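Local coordinates for protein putative isomerase YbhH (Escherichia coli, PDB 6OTV) that probably works as an isomerase of the PrpF family, relatives of diaminopimelate epimerase, with no defined reaction assigned to it, at residues V187-C191 with G293-R297; Y205-T209 with D220-R226; V247-L253 with V265-P270. One frame throughout, in Å; residues are numbered along the deposited sequence.

Contact 1: residues V187-C191 with G293-R297; sequences VPVTC and GTVTR
V295 and T190 are joined by the one hydrogen bond between 187-191 and 293-297. The backbone N of V295 points at T190 OG1 across 2.7 Å, and its N-H is almost collinear with the acceptor at 172°. T190 holds OG1 beside its own backbone N (chi1 -76°), turned out to the 3-10 segment that begins at V295. The same hydroxyl is also bonded to Q180 O; a carbonyl can only accept, so the hydroxyl gives its proton to Q180 O while accepting from V295 N.

The remaining contacts are van der Waals. V295 spreads its two methyls along one face of the strand, between T190 and P188: CG1 reaches to 3.3 Å from T190 OG1 and 3.7 Å from T190 CB, while CG2 sits 3.4 Å from P188 O and 4.1 Å from P188 CB. With chi1 at 75°, CG1 stands between the backbone N and the carbonyl carbon of V295, and CG2 is anti to the N. Beside it the methyls meet, T190 CG2 lying 3.9 Å from T294 CG2. The hydroxyl of T294 turns elsewhere, to S288 O at the end of helix 279-290, and V295 also leans on I200 and P202 of strand 197-202.

Chemically, the loop after helix 279-290 meets strand 187-193 through a buried threonine hydroxyl that accepts from the V295 amide and donates to the Q180 carbonyl, satisfying both polar groups within an otherwise largely apolar seam.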
ATOM      1  N   VAL A 187      33.333  16.970  10.847  1.00 74.73           N
ATOM      2  CA  VAL A 187      32.549  16.110  11.721  1.00 64.01           C
ATOM      3  C   VAL A 187      31.914  15.021  10.864  1.00 59.70           C
ATOM      4  O   VAL A 187      31.134  15.328   9.958  1.00 61.43           O
ATOM      5  CB  VAL A 187      31.468  16.889  12.489  1.00 60.28           C
ATOM      6  CG1 VAL A 187      30.656  15.948  13.369  1.00 58.31           C
ATOM      7  CG2 VAL A 187      32.094  18.002  13.316  1.00 51.08           C
ATOM      8  N   PRO A 188      32.211  13.744  11.102  1.00 62.24           N
ATOM      9  CA  PRO A 188      31.565  12.671  10.327  1.00 57.36           C
ATOM     10  C   PRO A 188      30.108  12.524  10.737  1.00 54.89           C
ATOM     11  O   PRO A 188      29.804  12.273  11.904  1.00 55.77           O
ATOM     12  CB  PRO A 188      32.386  11.428  10.689  1.00 55.79           C
ATOM     13  CG  PRO A 188      32.926  11.728  12.052  1.00 54.87           C
ATOM     14  CD  PRO A 188      33.171  13.216  12.088  1.00 60.16           C
ATOM     15  N   VAL A 189      29.202  12.689   9.772  1.00 54.95           N
ATOM     16  CA  VAL A 189      27.770  12.586  10.014  1.00 54.22           C
ATOM     17  C   VAL A 189      27.166  11.622   8.998  1.00 55.60           C
ATOM     18  O   VAL A 189      27.828  11.166   8.066  1.00 59.99           O
ATOM     19  CB  VAL A 189      27.057  13.954   9.945  1.00 58.74           C
ATOM     20  CG1 VAL A 189      27.708  14.951  10.897  1.00 57.58           C
ATOM     21  CG2 VAL A 189      27.046  14.479   8.515  1.00 56.50           C
ATOM     22  N   THR A 190      25.885  11.315   9.197  1.00 49.85           N
ATOM     23  CA  THR A 190      25.126  10.479   8.276  1.00 49.75           C
ATOM     24  C   THR A 190      23.810  11.165   7.942  1.00 48.11           C
ATOM     25  O   THR A 190      23.051  11.538   8.843  1.00 43.43           O
ATOM     26  CB  THR A 190      24.861   9.087   8.860  1.00 44.57           C
ATOM     27  OG1 THR A 190      26.057   8.301   8.787  1.00 50.56           O
ATOM     28  CG2 THR A 190      23.752   8.384   8.088  1.00 43.14           C
ATOM     29  N   CYS A 191      23.549  11.334   6.649  1.00 50.68           N
ATOM     30  CA  CYS A 191      22.302  11.907   6.165  1.00 52.19           C
ATOM     31  C   CYS A 191      21.408  10.776   5.674  1.00 49.32           C
ATOM     32  O   CYS A 191      21.760  10.071   4.722  1.00 55.58           O
ATOM     33  CB  CYS A 191      22.564  12.919   5.053  1.00 55.88           C
ATOM     34  SG  CYS A 191      23.590  14.315   5.568  1.00 57.90           S
ATOM     35  N   GLY A 293      27.587   0.977   6.917  1.00 48.99           N
ATOM     36  CA  GLY A 293      28.340   2.115   6.436  1.00 46.92           C
ATOM     37  C   GLY A 293      27.973   3.452   7.041  1.00 51.07           C
ATOM     38  O   GLY A 293      28.610   4.458   6.703  1.00 57.18           O
ATOM     39  N   THR A 294      26.972   3.505   7.914  1.00 41.08           N
ATOM     40  CA  THR A 294      26.597   4.769   8.526  1.00 43.53           C
ATOM     41  C   THR A 294      27.556   5.119   9.661  1.00 43.02           C
ATOM     42  O   THR A 294      28.300   4.275  10.169  1.00 39.62           O
ATOM     43  CB  THR A 294      25.164   4.716   9.058  1.00 43.85           C
ATOM     44  OG1 THR A 294      25.052   3.662  10.024  1.00 50.22           O
ATOM     45  CG2 THR A 294      24.177   4.475   7.920  1.00 34.41           C
ATOM     46  N   VAL A 295      27.525   6.394  10.060  1.00 37.88           N
ATOM     47  CA  VAL A 295      28.368   6.849  11.158  1.00 41.35           C
ATOM     48  C   VAL A 295      27.973   6.188  12.473  1.00 48.86           C
ATOM     49  O   VAL A 295      28.770   6.168  13.419  1.00 45.80           O
ATOM     50  CB  VAL A 295      28.310   8.385  11.273  1.00 39.61           C
ATOM     51  CG1 VAL A 295      26.991   8.829  11.895  1.00 38.18           C
ATOM     52  CG2 VAL A 295      29.498   8.908  12.067  1.00 40.74           C
ATOM     53  N   THR A 296      26.758   5.636  12.550  1.00 48.40           N
ATOM     54  CA  THR A 296      26.323   4.951  13.762  1.00 46.69           C
ATOM     55  C   THR A 296      27.184   3.726  14.050  1.00 45.68           C
ATOM     56  O   THR A 296      27.394   3.376  15.217  1.00 47.77           O
ATOM     57  CB  THR A 296      24.847   4.562  13.633  1.00 47.26           C
ATOM     58  OG1 THR A 296      24.077   5.722  13.298  1.00 46.32           O
ATOM     59  CG2 THR A 296      24.322   3.995  14.935  1.00 51.44           C
ATOM     60  N   ARG A 297      27.710   3.080  13.007  1.00 48.71           N
ATOM     61  CA  ARG A 297      28.559   1.911  13.198  1.00 46.96           C
ATOM     62  C   ARG A 297      29.881   2.252  13.877  1.00 44.19           C
ATOM     63  O   ARG A 297      30.537   1.351  14.408  1.00 45.17           O
ATOM     64  CB  ARG A 297      28.829   1.236  11.855  1.00 63.66           C
ATOM     65  CG  ARG A 297      27.576   0.803  11.108  1.00 75.05           C
ATOM     66  CD  ARG A 297      26.948  -0.423  11.745  1.00 80.87           C
ATOM     67  NE  ARG A 297      26.075  -1.126  10.810  1.00 85.98           N
ATOM     68  CZ  ARG A 297      25.574  -2.337  11.026  1.00 89.60           C
ATOM     69  NH1 ARG A 297      25.860  -2.984  12.146  1.00 90.88           N
ATOM     70  NH2 ARG A 297      24.790  -2.904  10.119  1.00 92.44           N
TER

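Contact 2: residues Y205-T209 with D220-R226; sequences YLGKT and DKALLAR
The carboxylate of D220, the flat group that K208 meets here, is engaged at both oxygens from different directions. D220 OD2 accepts from K208 NZ at 2.8 Å through its anti lone pair, the one turned away from OD1; with the opposite charges this makes a salt bridge. From above the carboxylate plane, 52° out of it, the backbone N of L223 bonds to D220 OD1 at 2.8 Å. D220 stands at the N-cap of helix 221-237, and this is its capping bond; D220 is also the first residue past helix 214-219 to leave helical backbone angles.

Beneath the charged pair is an apolar layer. K208 bends at its second torsion (chi2 -60°), which carries its chain past L223, whose CD2 lies 3.9 Å from both CG and CE of K208. The other methyl of L223, CD1, meets L206 CD1 at 3.8 Å, the two side chains crossing at about a right angle. The L206 side chain also touches I227 and I230 further along helix 221-237, while R226 CD only brushes L206 CD2 at the margin.

Two grips thus fix the rotation of one carboxylate, and the positive lysine together with the helix start would be expected to stabilise its negative charge at the protein surface.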
ATOM      1  N   TYR A 205      31.846  14.507  19.002  1.00 45.31           N
ATOM      2  CA  TYR A 205      32.539  15.364  18.047  1.00 47.40           C
ATOM      3  C   TYR A 205      32.166  16.831  18.195  1.00 46.34           C
ATOM      4  O   TYR A 205      32.859  17.688  17.638  1.00 45.53           O
ATOM      5  CB  TYR A 205      32.267  14.890  16.620  1.00 51.93           C
ATOM      6  CG  TYR A 205      33.280  13.881  16.129  1.00 52.71           C
ATOM      7  CD1 TYR A 205      33.056  12.515  16.260  1.00 47.92           C
ATOM      8  CD2 TYR A 205      34.470  14.297  15.545  1.00 54.52           C
ATOM      9  CE1 TYR A 205      33.986  11.593  15.813  1.00 51.60           C
ATOM     10  CE2 TYR A 205      35.405  13.386  15.096  1.00 55.01           C
ATOM     11  CZ  TYR A 205      35.160  12.036  15.232  1.00 58.70           C
ATOM     12  OH  TYR A 205      36.095  11.131  14.783  1.00 64.43           O
ATOM     13  N   LEU A 206      31.103  17.144  18.935  1.00 54.79           N
ATOM     14  CA  LEU A 206      30.753  18.521  19.254  1.00 52.93           C
ATOM     15  C   LEU A 206      31.076  18.871  20.702  1.00 50.15           C
ATOM     16  O   LEU A 206      30.542  19.847  21.235  1.00 55.69           O
ATOM     17  CB  LEU A 206      29.274  18.776  18.961  1.00 53.72           C
ATOM     18  CG  LEU A 206      28.830  18.577  17.510  1.00 56.12           C
ATOM     19  CD1 LEU A 206      27.401  19.057  17.325  1.00 62.30           C
ATOM     20  CD2 LEU A 206      29.769  19.290  16.542  1.00 49.60           C
ATOM     21  N   GLY A 207      31.937  18.087  21.350  1.00 51.75           N
ATOM     22  CA  GLY A 207      32.331  18.376  22.714  1.00 40.10           C
ATOM     23  C   GLY A 207      31.289  18.060  23.759  1.00 48.68           C
ATOM     24  O   GLY A 207      31.338  18.618  24.858  1.00 44.01           O
ATOM     25  N   LYS A 208      30.344  17.175  23.451  1.00 46.92           N
ATOM     26  CA  LYS A 208      29.273  16.813  24.365  1.00 40.90           C
ATOM     27  C   LYS A 208      29.300  15.315  24.630  1.00 40.46           C
ATOM     28  O   LYS A 208      29.687  14.522  23.766  1.00 35.36           O
ATOM     29  CB  LYS A 208      27.903  17.220  23.803  1.00 38.16           C
ATOM     30  CG  LYS A 208      27.678  18.720  23.777  1.00 49.59           C
ATOM     31  CD  LYS A 208      27.753  19.289  25.183  1.00 47.88           C
ATOM     32  CE  LYS A 208      27.616  20.791  25.177  1.00 51.74           C
ATOM     33  NZ  LYS A 208      27.618  21.360  26.554  1.00 54.77           N
ATOM     34  N   THR A 209      28.894  14.933  25.843  1.00 40.27           N
ATOM     35  CA  THR A 209      28.752  13.513  26.144  1.00 42.25           C
ATOM     36  C   THR A 209      27.549  12.916  25.431  1.00 43.19           C
ATOM     37  O   THR A 209      27.577  11.743  25.039  1.00 43.61           O
ATOM     38  CB  THR A 209      28.611  13.295  27.651  1.00 38.49           C
ATOM     39  OG1 THR A 209      27.321  13.756  28.075  1.00 35.75           O
ATOM     40  CG2 THR A 209      29.689  14.059  28.406  1.00 36.18           C
ATOM     41  N   ASP A 220      23.518  25.922  25.892  1.00 79.48           N
ATOM     42  CA  ASP A 220      24.790  26.008  25.186  1.00 74.73           C
ATOM     43  C   ASP A 220      24.579  26.612  23.805  1.00 70.56           C
ATOM     44  O   ASP A 220      24.368  25.884  22.830  1.00 65.19           O
ATOM     45  CB  ASP A 220      25.438  24.625  25.079  1.00 72.54           C
ATOM     46  CG  ASP A 220      26.909  24.691  24.703  1.00 71.47           C
ATOM     47  OD1 ASP A 220      27.292  25.550  23.880  1.00 70.93           O
ATOM     48  OD2 ASP A 220      27.690  23.877  25.235  1.00 68.17           O
ATOM     49  N   LYS A 221      24.644  27.944  23.715  1.00 72.22           N
ATOM     50  CA  LYS A 221      24.401  28.616  22.442  1.00 71.72           C
ATOM     51  C   LYS A 221      25.518  28.353  21.439  1.00 69.59           C
ATOM     52  O   LYS A 221      25.279  28.386  20.226  1.00 68.84           O
ATOM     53  CB  LYS A 221      24.222  30.117  22.665  1.00 75.27           C
ATOM     54  CG  LYS A 221      22.764  30.565  22.702  1.00 82.65           C
ATOM     55  CD  LYS A 221      21.981  29.849  23.794  1.00 79.84           C
ATOM     56  CE  LYS A 221      20.488  30.128  23.693  1.00 74.24           C
ATOM     57  NZ  LYS A 221      19.909  29.618  22.417  1.00 74.37           N
ATOM     58  N   ALA A 222      26.735  28.089  21.920  1.00 67.55           N
ATOM     59  CA  ALA A 222      27.816  27.730  21.009  1.00 67.07           C
ATOM     60  C   ALA A 222      27.573  26.363  20.376  1.00 69.02           C
ATOM     61  O   ALA A 222      27.909  26.149  19.204  1.00 72.21           O
ATOM     62  CB  ALA A 222      29.155  27.756  21.746  1.00 55.92           C
ATOM     63  N   LEU A 223      26.988  25.427  21.130  1.00 61.69           N
ATOM     64  CA  LEU A 223      26.636  24.126  20.565  1.00 59.33           C
ATOM     65  C   LEU A 223      25.525  24.257  19.531  1.00 58.82           C
ATOM     66  O   LEU A 223      25.595  23.659  18.451  1.00 63.62           O
ATOM     67  CB  LEU A 223      26.215  23.161  21.675  1.00 53.11           C
ATOM     68  CG  LEU A 223      25.542  21.864  21.209  1.00 53.27           C
ATOM     69  CD1 LEU A 223      26.514  20.991  20.424  1.00 49.72           C
ATOM     70  CD2 LEU A 223      24.953  21.101  22.386  1.00 52.41           C
ATOM     71  N   LEU A 224      24.486  25.035  19.849  1.00 56.37           N
ATOM     72  CA  LEU A 224      23.384  25.223  18.912  1.00 57.98           C
ATOM     73  C   LEU A 224      23.852  25.880  17.622  1.00 61.97           C
ATOM     74  O   LEU A 224      23.276  25.636  16.555  1.00 65.22           O
ATOM     75  CB  LEU A 224      22.278  26.052  19.564  1.00 58.13           C
ATOM     76  CG  LEU A 224      21.696  25.495  20.865  1.00 62.48           C
ATOM     77  CD1 LEU A 224      20.559  26.377  21.360  1.00 64.42           C
ATOM     78  CD2 LEU A 224      21.227  24.056  20.685  1.00 53.30           C
ATOM     79  N   ALA A 225      24.893  26.712  17.696  1.00 70.86           N
ATOM     80  CA  ALA A 225      25.451  27.300  16.483  1.00 72.91           C
ATOM     81  C   ALA A 225      26.188  26.254  15.656  1.00 66.79           C
ATOM     82  O   ALA A 225      26.021  26.192  14.433  1.00 61.47           O
ATOM     83  CB  ALA A 225      26.381  28.459  16.841  1.00 73.20           C
ATOM     84  N   ARG A 226      27.009  25.423  16.307  1.00 65.59           N
ATOM     85  CA  ARG A 226      27.714  24.367  15.588  1.00 63.83           C
ATOM     86  C   ARG A 226      26.747  23.364  14.975  1.00 65.74           C
ATOM     87  O   ARG A 226      27.007  22.838  13.886  1.00 68.47           O
ATOM     88  CB  ARG A 226      28.697  23.658  16.520  1.00 64.35           C
ATOM     89  CG  ARG A 226      30.051  24.339  16.620  1.00 74.13           C
ATOM     90  CD  ARG A 226      31.037  23.511  17.430  1.00 76.84           C
ATOM     91  NE  ARG A 226      32.420  23.913  17.180  1.00 90.03           N
ATOM     92  CZ  ARG A 226      33.053  24.883  17.833  1.00 94.27           C
ATOM     93  NH1 ARG A 226      32.429  25.562  18.785  1.00 98.89           N
ATOM     94  NH2 ARG A 226      34.312  25.176  17.533  1.00 90.00           N
TER

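Contact 3: residues V247-L253 with V265-P270; sequences VIPKPVL and VRYFMP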
ATOM      1  N   VAL A 247      11.824  23.020   9.069  1.00 69.82           N
ATOM      2  CA  VAL A 247      12.006  22.208  10.266  1.00 65.82           C
ATOM      3  C   VAL A 247      12.719  20.898   9.959  1.00 66.16           C
ATOM      4  O   VAL A 247      12.813  20.030  10.832  1.00 65.80           O
ATOM      5  CB  VAL A 247      10.664  21.948  10.972  1.00 62.39           C
ATOM      6  CG1 VAL A 247      10.057  23.258  11.461  1.00 68.31           C
ATOM      7  CG2 VAL A 247       9.688  21.228  10.052  1.00 57.23           C
ATOM      8  N   ILE A 248      13.210  20.726   8.735  1.00 68.10           N
ATOM      9  CA  ILE A 248      13.979  19.540   8.370  1.00 66.97           C
ATOM     10  C   ILE A 248      15.296  19.987   7.739  1.00 71.04           C
ATOM     11  O   ILE A 248      15.373  21.100   7.197  1.00 74.89           O
ATOM     12  CB  ILE A 248      13.181  18.630   7.418  1.00 64.14           C
ATOM     13  CG1 ILE A 248      12.855  19.392   6.132  1.00 67.45           C
ATOM     14  CG2 ILE A 248      11.908  18.129   8.082  1.00 64.09           C
ATOM     15  CD1 ILE A 248      12.283  18.553   5.035  1.00 68.86           C
ATOM     16  N   PRO A 249      16.372  19.171   7.802  1.00 68.99           N
ATOM     17  CA  PRO A 249      16.411  17.882   8.505  1.00 57.71           C
ATOM     18  C   PRO A 249      16.506  18.066  10.012  1.00 57.94           C
ATOM     19  O   PRO A 249      17.009  19.091  10.463  1.00 62.97           O
ATOM     20  CB  PRO A 249      17.677  17.227   7.959  1.00 53.55           C
ATOM     21  CG  PRO A 249      18.580  18.385   7.709  1.00 62.47           C
ATOM     22  CD  PRO A 249      17.664  19.462   7.153  1.00 69.16           C
ATOM     23  N   LYS A 250      16.011  17.099  10.771  1.00 53.61           N
ATOM     24  CA  LYS A 250      16.118  17.157  12.220  1.00 55.34           C
ATOM     25  C   LYS A 250      17.486  16.635  12.642  1.00 53.04           C
ATOM     26  O   LYS A 250      17.782  15.457  12.416  1.00 57.54           O
ATOM     27  CB  LYS A 250      15.022  16.326  12.871  1.00 52.30           C
ATOM     28  CG  LYS A 250      13.611  16.760  12.530  1.00 52.73           C
ATOM     29  CD  LYS A 250      12.959  17.534  13.670  1.00 59.63           C
ATOM     30  CE  LYS A 250      11.446  17.665  13.457  1.00 56.50           C
ATOM     31  NZ  LYS A 250      11.112  18.252  12.127  1.00 56.73           N
ATOM     32  N   PRO A 251      18.349  17.466  13.229  1.00 50.70           N
ATOM     33  CA  PRO A 251      19.650  16.964  13.687  1.00 52.71           C
ATOM     34  C   PRO A 251      19.501  16.122  14.943  1.00 48.11           C
ATOM     35  O   PRO A 251      18.685  16.417  15.820  1.00 40.92           O
ATOM     36  CB  PRO A 251      20.454  18.243  13.952  1.00 56.05           C
ATOM     37  CG  PRO A 251      19.427  19.285  14.219  1.00 52.67           C
ATOM     38  CD  PRO A 251      18.227  18.925  13.391  1.00 45.61           C
ATOM     39  N   VAL A 252      20.286  15.047  15.011  1.00 38.67           N
ATOM     40  CA  VAL A 252      20.235  14.097  16.117  1.00 40.24           C
ATOM     41  C   VAL A 252      21.648  13.877  16.634  1.00 39.51           C
ATOM     42  O   VAL A 252      22.513  13.392  15.895  1.00 43.26           O
ATOM     43  CB  VAL A 252      19.614  12.752  15.703  1.00 42.02           C
ATOM     44  CG1 VAL A 252      19.626  11.806  16.888  1.00 33.28           C
ATOM     45  CG2 VAL A 252      18.201  12.951  15.170  1.00 42.50           C
ATOM     46  N   LEU A 253      21.880  14.224  17.897  1.00 39.69           N
ATOM     47  CA  LEU A 253      23.129  13.876  18.560  1.00 40.11           C
ATOM     48  C   LEU A 253      23.033  12.455  19.102  1.00 37.40           C
ATOM     49  O   LEU A 253      22.065  12.110  19.785  1.00 33.92           O
ATOM     50  CB  LEU A 253      23.429  14.858  19.691  1.00 38.63           C
ATOM     51  CG  LEU A 253      23.610  16.325  19.301  1.00 44.25           C
ATOM     52  CD1 LEU A 253      24.055  17.135  20.508  1.00 43.51           C
ATOM     53  CD2 LEU A 253      24.615  16.452  18.168  1.00 52.44           C
ATOM     54  N   VAL A 265      20.167   9.114  22.188  1.00 27.51           N
ATOM     55  CA  VAL A 265      19.995  10.184  21.216  1.00 29.77           C
ATOM     56  C   VAL A 265      19.531  11.458  21.910  1.00 34.34           C
ATOM     57  O   VAL A 265      18.934  11.434  22.989  1.00 29.74           O
ATOM     58  CB  VAL A 265      19.004   9.804  20.087  1.00 40.19           C
ATOM     59  CG1 VAL A 265      19.434   8.514  19.390  1.00 28.31           C
ATOM     60  CG2 VAL A 265      17.586   9.689  20.626  1.00 29.06           C
ATOM     61  N   ARG A 266      19.831  12.585  21.265  1.00 40.07           N
ATOM     62  CA  ARG A 266      19.281  13.891  21.615  1.00 33.12           C
ATOM     63  C   ARG A 266      18.678  14.470  20.343  1.00 34.55           C
ATOM     64  O   ARG A 266      19.407  14.793  19.399  1.00 40.41           O
ATOM     65  CB  ARG A 266      20.352  14.815  22.197  1.00 33.91           C
ATOM     66  CG  ARG A 266      20.818  14.417  23.592  1.00 32.76           C
ATOM     67  CD  ARG A 266      19.660  14.450  24.579  1.00 32.52           C
ATOM     68  NE  ARG A 266      20.061  14.062  25.931  1.00 34.91           N
ATOM     69  CZ  ARG A 266      19.996  12.822  26.411  1.00 37.04           C
ATOM     70  NH1 ARG A 266      19.550  11.828  25.652  1.00 29.13           N
ATOM     71  NH2 ARG A 266      20.379  12.571  27.657  1.00 33.05           N
ATOM     72  N   TYR A 267      17.354  14.597  20.320  1.00 34.89           N
ATOM     73  CA  TYR A 267      16.597  14.895  19.109  1.00 41.11           C
ATOM     74  C   TYR A 267      16.291  16.388  19.049  1.00 45.91           C
ATOM     75  O   TYR A 267      15.586  16.916  19.915  1.00 49.56           O
ATOM     76  CB  TYR A 267      15.308  14.070  19.091  1.00 50.02           C
ATOM     77  CG  TYR A 267      14.520  14.100  17.799  1.00 52.91           C
ATOM     78  CD1 TYR A 267      14.961  13.412  16.676  1.00 56.04           C
ATOM     79  CD2 TYR A 267      13.312  14.783  17.716  1.00 57.02           C
ATOM     80  CE1 TYR A 267      14.234  13.424  15.497  1.00 60.37           C
ATOM     81  CE2 TYR A 267      12.577  14.800  16.541  1.00 62.08           C
ATOM     82  CZ  TYR A 267      13.042  14.118  15.434  1.00 64.44           C
ATOM     83  OH  TYR A 267      12.316  14.132  14.264  1.00 64.12           O
ATOM     84  N   PHE A 268      16.811  17.064  18.030  1.00 38.57           N
ATOM     85  CA  PHE A 268      16.606  18.498  17.872  1.00 47.67           C
ATOM     86  C   PHE A 268      15.521  18.773  16.837  1.00 52.20           C
ATOM     87  O   PHE A 268      15.459  18.114  15.794  1.00 51.37           O
ATOM     88  CB  PHE A 268      17.915  19.191  17.492  1.00 50.04           C
ATOM     89  CG  PHE A 268      18.872  19.326  18.644  1.00 57.11           C
ATOM     90  CD1 PHE A 268      18.871  20.467  19.432  1.00 56.77           C
ATOM     91  CD2 PHE A 268      19.753  18.302  18.960  1.00 51.81           C
ATOM     92  CE1 PHE A 268      19.743  20.593  20.500  1.00 57.60           C
ATOM     93  CE2 PHE A 268      20.627  18.423  20.028  1.00 48.36           C
ATOM     94  CZ  PHE A 268      20.621  19.569  20.798  1.00 48.91           C
ATOM     95  N   MET A 269      14.670  19.768  17.125  1.00 57.33           N
ATOM     96  CA  MET A 269      13.404  19.912  16.409  1.00 63.09           C
ATOM     97  C   MET A 269      13.239  21.172  15.558  1.00 72.99           C
ATOM     98  O   MET A 269      12.125  21.709  15.503  1.00 82.92           O
ATOM     99  CB  MET A 269      12.251  19.876  17.415  1.00 62.18           C
ATOM    100  CG  MET A 269      12.329  18.760  18.440  1.00 67.59           C
ATOM    101  SD  MET A 269      11.109  18.972  19.756  1.00 75.23           S
ATOM    102  CE  MET A 269      11.696  20.472  20.536  1.00 65.00           C
ATOM    103  N   PRO A 270      14.272  21.681  14.862  1.00 71.50           N
ATOM    104  CA  PRO A 270      15.704  21.388  14.753  1.00 67.09           C
ATOM    105  C   PRO A 270      16.555  22.260  15.668  1.00 66.77           C
ATOM    106  O   PRO A 270      17.761  22.045  15.777  1.00 72.72           O
ATOM    107  CB  PRO A 270      16.012  21.692  13.279  1.00 66.42           C
ATOM    108  CG  PRO A 270      14.717  22.184  12.668  1.00 68.63           C
ATOM    109  CD  PRO A 270      13.865  22.615  13.805  1.00 70.38           C
TER
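Y267 swings its ring toward V252 and K250 by setting CG anti to the backbone N (chi1 -171°), and V252 meets it with CG2, the methyl beside its own backbone N. V252 CG2 comes to 3.6 Å from Y267 CD1, and K250, bent along its chain, lays its methylenes obliquely by the phenol, with CG 3.4 Å from Y267 OH. The bend also returns K250 NZ to its own segment, where it bonds V247 O at 2.8 Å.

The backbone register is that of an antiparallel hairpin, the short strand axes lying at 155°. L253 and R266 form a hydrogen-bonded pair, with L253 N to R266 O at 2.9 Å and R266 N to L253 O at 2.7 Å; V252 and Y267 are the adjoining non-hydrogen-bonded pair. One step further F268 N donates to P251 O at 3.0 Å, arriving nearly on the carbonyl axis (177°). P251, having no N-H, cannot return a bond, and the pairing gives way to apolar packing.

On the face carrying L253, the F268 ring takes L253 CD1 at 3.7 Å from CE2, and has P251 O at its edge. Beyond it P270, after a cis peptide, packs its CB 3.5 Å from P251 CD.

The hairpin is a link between neighbours: strand 250-255 pairs with 197-202, and strand 263-267 with 306-312. V252 and V265 rest on I285 of helix 279-290, whereas P251 and F268 face I227 of helix 221-237. Strands lying between two helices in this way are consistent with the diaminopimelate-epimerase-like fold, where sheet wraps a central helix.

In the fold
Contacts 1 and 3 are buried and contact 2 lies at the surface, and the chemistry follows. Contact 3 is paired backbone with rings and prolines, contact 1 has one bond across it, from an amide to a buried hydroxyl, amid methyls, and contact 2 is a salt bridge over leucines. Strand 197-202 joins the first and third, pairing with 187-193 and 250-255, although their atoms stay about 7 Å apart at the nearest. Contact 2 touches both: Y205 packs on V187 and P188 of contact 1, while L206 meets L253 and L224 meets F268 of contact 3. Helix 221-237, whose first turns belong to contact 2, touches strand 187-193 through I230 and A234 and strand 250-255 through I227.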